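Local coordinates for protein glucose-6-phosphate 1-dehydrogenase (Mycobacterium avium, PDB 4LGV) that probably catalyses the oxidation of glucose 6-phosphate to 6-phosphogluconolactone, the entry step of the pentose phosphate pathway, at residues M287-P292 and V444-D449; E282-M287 and E438-I443. All coordinates share one frame; numbering follows the deposited sequence.

How the contacts relate
Both contacts join the same two pieces of the C-terminal family region: the end of helix 273-284 with the loop that follows it and runs to strand 295-300, and helix 434-449. Their centres lie 11 Å apart. In sequence the segments alternate, 282-287, 287-292, 438-443, 444-449, and Met287 belongs to both contacts. Contact 2 leads straight into contact 1, as the chain after helix 273-284 runs on beside helix 434-449, with a probable hydrogen bond from Leu290 N to Ile443 O (2.9 Å) at the seam. About 150 residues, rich in strand, separate the partners, so the two contacts tie a late helix back to the loop entering the mixed sheet.

Contact 1: M287-P292 and V444-D449; sequences MPSLDP and VQPVLD
Leu290 and Pro446 meet through backbone and ring: Leu290 O lies 3.4 Å from Pro446 CB, a van der Waals approach to the pyrrolidine. Leu290 CD1 touches helix residues before and after the proline, Val444 CA at 4.1 Å and Val447 CG2 at 3.9 Å. At the CG corner of the ring, Ser289 CB sits 3.8 Å from Pro446 CG. Pro292 finishes the contact: the two proline side chains cross at about a right angle, Pro292 CG lying 4.0 Å from Pro446 CB. The contact is mainly van der Waals packing of side chains, with one backbone carbonyl set against the proline ring, and 295 Å² is buried in all.

Torsions explain the reach of Val447: its CG2 stands anti to the carbonyl carbon (chi1 160° places CG1 anti to N), which presents that methyl to Leu290. Pro446 has no N-H to give, and the helix is kinked here; Val447 N makes a weak bond to Val444 O, 3.0 Å long.

Further out, Leu290 also packs on Ile443 of the same helix and on Leu321 and Thr323 of strand 318-323. The Leu290 side chain thus sits between helix 434-449 and strand 318-323 of the mixed sheet, shortly before the chain enters strand 295-300.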
# COMPACT_ATOMS: atom_id res chain seq x y z
N MET A 287 -22.99 -7.11 0.68
CA MET A 287 -23.81 -5.91 0.86
C MET A 287 -24.98 -6.20 1.82
O MET A 287 -25.74 -7.11 1.61
CB MET A 287 -24.41 -5.43 -0.48
CG MET A 287 -23.36 -4.97 -1.51
SD MET A 287 -23.99 -4.38 -3.09
CE MET A 287 -24.79 -2.83 -2.60
N PRO A 288 -25.15 -5.37 2.84
CA PRO A 288 -26.32 -5.48 3.69
C PRO A 288 -27.56 -4.97 2.95
O PRO A 288 -27.46 -4.18 2.01
CB PRO A 288 -25.99 -4.55 4.86
CG PRO A 288 -25.06 -3.54 4.32
CD PRO A 288 -24.35 -4.18 3.15
N SER A 289 -28.72 -5.43 3.38
CA SER A 289 -29.97 -4.91 2.86
C SER A 289 -30.10 -3.41 3.11
O SER A 289 -29.59 -2.89 4.08
CB SER A 289 -31.13 -5.71 3.45
OG SER A 289 -31.13 -5.62 4.86
N LEU A 290 -30.80 -2.73 2.23
CA LEU A 290 -30.97 -1.28 2.37
C LEU A 290 -31.69 -0.90 3.67
O LEU A 290 -32.60 -1.61 4.12
CB LEU A 290 -31.74 -0.70 1.19
CG LEU A 290 -31.15 -0.85 -0.19
CD1 LEU A 290 -32.11 -0.29 -1.19
CD2 LEU A 290 -29.84 -0.11 -0.26
N ASP A 291 -31.25 0.23 4.24
CA ASP A 291 -31.93 0.93 5.33
C ASP A 291 -33.02 1.90 4.76
O ASP A 291 -32.70 2.94 4.19
CB ASP A 291 -30.92 1.73 6.14
CG ASP A 291 -31.54 2.34 7.41
OD1 ASP A 291 -32.79 2.33 7.54
OD2 ASP A 291 -30.76 2.77 8.28
N PRO A 292 -34.31 1.59 4.94
CA PRO A 292 -35.40 2.46 4.41
C PRO A 292 -35.34 3.92 4.90
O PRO A 292 -35.87 4.78 4.23
CB PRO A 292 -36.70 1.78 4.91
CG PRO A 292 -36.28 0.39 5.24
CD PRO A 292 -34.85 0.49 5.74
N VAL A 444 -32.83 -4.93 -1.91
CA VAL A 444 -33.84 -3.85 -2.07
C VAL A 444 -35.14 -4.10 -1.30
O VAL A 444 -35.93 -3.19 -1.09
CB VAL A 444 -34.19 -3.55 -3.55
CG1 VAL A 444 -32.94 -3.18 -4.35
CG2 VAL A 444 -34.93 -4.70 -4.23
N GLN A 445 -35.38 -5.33 -0.89
CA GLN A 445 -36.68 -5.68 -0.30
C GLN A 445 -37.20 -4.72 0.80
O GLN A 445 -38.35 -4.42 0.83
CB GLN A 445 -36.65 -7.12 0.20
CG GLN A 445 -38.02 -7.64 0.56
CD GLN A 445 -38.89 -7.66 -0.68
OE1 GLN A 445 -40.03 -7.26 -0.63
NE2 GLN A 445 -38.30 -8.01 -1.83
N PRO A 446 -36.32 -4.25 1.70
CA PRO A 446 -36.83 -3.48 2.83
C PRO A 446 -37.45 -2.18 2.39
O PRO A 446 -38.44 -1.73 2.97
CB PRO A 446 -35.59 -3.22 3.68
CG PRO A 446 -34.72 -4.38 3.40
CD PRO A 446 -34.94 -4.72 1.94
N VAL A 447 -36.90 -1.61 1.33
CA VAL A 447 -37.47 -0.40 0.72
C VAL A 447 -38.81 -0.68 0.02
O VAL A 447 -39.71 0.18 -0.00
CB VAL A 447 -36.44 0.22 -0.24
CG1 VAL A 447 -37.09 1.14 -1.24
CG2 VAL A 447 -35.41 0.97 0.56
N LEU A 448 -38.98 -1.87 -0.53
CA LEU A 448 -40.26 -2.25 -1.12
C LEU A 448 -41.32 -2.45 -0.05
O LEU A 448 -42.47 -2.13 -0.25
CB LEU A 448 -40.13 -3.54 -1.94
CG LEU A 448 -39.06 -3.57 -3.06
CD1 LEU A 448 -39.09 -4.93 -3.76
CD2 LEU A 448 -39.24 -2.43 -4.06
N ASP A 449 -40.91 -3.06 1.06
CA ASP A 449 -41.82 -3.40 2.15
C ASP A 449 -42.22 -2.18 2.94
O ASP A 449 -43.34 -2.08 3.32
CB ASP A 449 -41.18 -4.43 3.12
CG ASP A 449 -41.14 -5.85 2.54
OD1 ASP A 449 -41.85 -6.13 1.58
OD2 ASP A 449 -40.39 -6.69 3.08

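Contact 2: E282-M287 and E438-I443; sequences EVFRAM and EETWRI
Glu439 and Phe284 touch first, CB to CB at 3.6 Å, where the two backbones come within 6.0 Å CA to CA. Bent at chi2 (-59°), the glutamate lays its carboxyl carbon CD 3.7 Å from Arg285 CG; the guanidinium of Arg285 goes instead to Asp275 of a second subunit. Thr440 follows with a CH-pi contact: CG2 stands 3.7 Å from the centroid of the Phe284 ring, 7° off its normal, while OG1 bonds back to Ile437 O.

Arg442 is the polar centre. NH1 and NH2 each donate to Met287 O at 3.0 Å; this oxygen lies 8° out of the guanidinium plane and takes both bonds end-on, each bent because the two donors share it, and the donors lie in the carbonyl plane. Along its other edge NE and NH2 both bind Glu439 OE1, NH2 at 2.9 Å, in a salt bridge that fixes the rotation of the guanidinium. Ile443 closes the segment, with CD1 3.9 Å from Met287 CB and 4.2 Å from Phe284 CB.

Helix 246-264 packs against Phe284 through Ala261 and against Thr440 through Leu257. The arrangement is a type I beta turn, Phe284 to Met287, at the exit of helix 273-284, packed on helix 434-449 within the C-terminal domain of the glucose-6-phosphate dehydrogenase family.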
# COMPACT_ATOMS: atom_id res chain seq x y z
N GLU A 282 -20.31 -12.26 -5.58
CA GLU A 282 -19.52 -12.00 -4.36
C GLU A 282 -19.73 -10.59 -3.82
O GLU A 282 -19.64 -10.41 -2.62
CB GLU A 282 -18.02 -12.11 -4.62
CG GLU A 282 -17.53 -13.49 -4.76
CD GLU A 282 -16.01 -13.53 -4.92
OE1 GLU A 282 -15.28 -12.42 -5.08
OE2 GLU A 282 -15.57 -14.70 -4.89
N VAL A 283 -19.85 -9.61 -4.71
CA VAL A 283 -20.06 -8.24 -4.29
C VAL A 283 -21.36 -8.17 -3.51
O VAL A 283 -21.41 -7.64 -2.43
CB VAL A 283 -20.13 -7.27 -5.47
CG1 VAL A 283 -20.55 -5.87 -5.00
CG2 VAL A 283 -18.79 -7.17 -6.18
N PHE A 284 -22.42 -8.68 -4.12
CA PHE A 284 -23.76 -8.53 -3.55
C PHE A 284 -23.83 -9.25 -2.20
O PHE A 284 -24.53 -8.79 -1.27
CB PHE A 284 -24.83 -9.08 -4.52
CG PHE A 284 -24.90 -8.36 -5.83
CD1 PHE A 284 -24.85 -6.95 -5.88
CD2 PHE A 284 -25.03 -9.06 -7.01
CE1 PHE A 284 -24.93 -6.29 -7.08
CE2 PHE A 284 -25.09 -8.39 -8.22
CZ PHE A 284 -25.06 -7.00 -8.26
N ARG A 285 -23.11 -10.35 -2.07
CA ARG A 285 -23.13 -11.12 -0.80
C ARG A 285 -22.51 -10.38 0.36
O ARG A 285 -22.73 -10.74 1.49
CB ARG A 285 -22.49 -12.49 -0.97
CG ARG A 285 -23.43 -13.33 -1.83
CD ARG A 285 -22.94 -14.72 -2.10
NE ARG A 285 -22.85 -15.45 -0.85
CZ ARG A 285 -22.13 -16.55 -0.67
NH1 ARG A 285 -21.38 -17.03 -1.65
NH2 ARG A 285 -22.14 -17.14 0.52
N ALA A 286 -21.74 -9.34 0.08
CA ALA A 286 -21.10 -8.56 1.11
C ALA A 286 -21.85 -7.26 1.33
O ALA A 286 -21.38 -6.38 2.08
CB ALA A 286 -19.64 -8.24 0.74
N MET A 287 -22.99 -7.11 0.68
CA MET A 287 -23.81 -5.91 0.86
C MET A 287 -24.98 -6.20 1.82
O MET A 287 -25.74 -7.11 1.61
CB MET A 287 -24.41 -5.43 -0.48
CG MET A 287 -23.36 -4.97 -1.51
SD MET A 287 -23.99 -4.38 -3.09
CE MET A 287 -24.79 -2.83 -2.60
N GLU A 438 -31.30 -12.97 -6.96
CA GLU A 438 -31.82 -13.20 -5.61
C GLU A 438 -31.13 -12.32 -4.57
O GLU A 438 -31.77 -11.78 -3.72
CB GLU A 438 -31.75 -14.67 -5.26
CG GLU A 438 -32.69 -15.43 -6.18
CD GLU A 438 -32.99 -16.87 -5.77
OE1 GLU A 438 -32.75 -17.24 -4.59
OE2 GLU A 438 -33.52 -17.61 -6.65
N GLU A 439 -29.84 -12.11 -4.70
CA GLU A 439 -29.16 -11.20 -3.80
C GLU A 439 -29.64 -9.78 -3.97
O GLU A 439 -29.79 -9.07 -3.00
CB GLU A 439 -27.64 -11.21 -4.03
CG GLU A 439 -26.92 -12.48 -3.59
CD GLU A 439 -27.08 -12.81 -2.13
OE1 GLU A 439 -27.08 -11.91 -1.26
OE2 GLU A 439 -27.25 -14.00 -1.84
N THR A 440 -29.86 -9.32 -5.20
CA THR A 440 -30.29 -7.93 -5.38
C THR A 440 -31.71 -7.71 -4.89
O THR A 440 -32.01 -6.63 -4.38
CB THR A 440 -30.14 -7.42 -6.81
OG1 THR A 440 -30.79 -8.32 -7.70
CG2 THR A 440 -28.64 -7.36 -7.18
N TRP A 441 -32.57 -8.72 -5.01
CA TRP A 441 -33.91 -8.64 -4.41
C TRP A 441 -33.83 -8.58 -2.88
O TRP A 441 -34.51 -7.76 -2.28
CB TRP A 441 -34.82 -9.80 -4.85
CG TRP A 441 -35.42 -9.60 -6.27
CD1 TRP A 441 -35.20 -10.39 -7.36
CD2 TRP A 441 -36.24 -8.53 -6.70
NE1 TRP A 441 -35.84 -9.88 -8.45
CE2 TRP A 441 -36.48 -8.73 -8.08
CE3 TRP A 441 -36.77 -7.40 -6.07
CZ2 TRP A 441 -37.26 -7.86 -8.84
CZ3 TRP A 441 -37.56 -6.53 -6.82
CH2 TRP A 441 -37.80 -6.77 -8.19
N ARG A 442 -32.95 -9.39 -2.28
CA ARG A 442 -32.76 -9.30 -0.83
C ARG A 442 -32.33 -7.89 -0.44
O ARG A 442 -32.87 -7.32 0.51
CB ARG A 442 -31.67 -10.28 -0.38
CG ARG A 442 -31.23 -10.09 1.07
CD ARG A 442 -30.04 -10.94 1.46
NE ARG A 442 -28.82 -10.62 0.72
CZ ARG A 442 -28.03 -9.56 0.90
NH1 ARG A 442 -28.32 -8.64 1.80
NH2 ARG A 442 -26.93 -9.41 0.19
N ILE A 443 -31.40 -7.32 -1.20
CA ILE A 443 -30.88 -5.99 -0.90
C ILE A 443 -31.97 -4.93 -0.90
O ILE A 443 -32.05 -4.13 0.03
CB ILE A 443 -29.74 -5.62 -1.85
CG1 ILE A 443 -28.53 -6.49 -1.53
CG2 ILE A 443 -29.33 -4.18 -1.70
CD1 ILE A 443 -27.51 -6.53 -2.63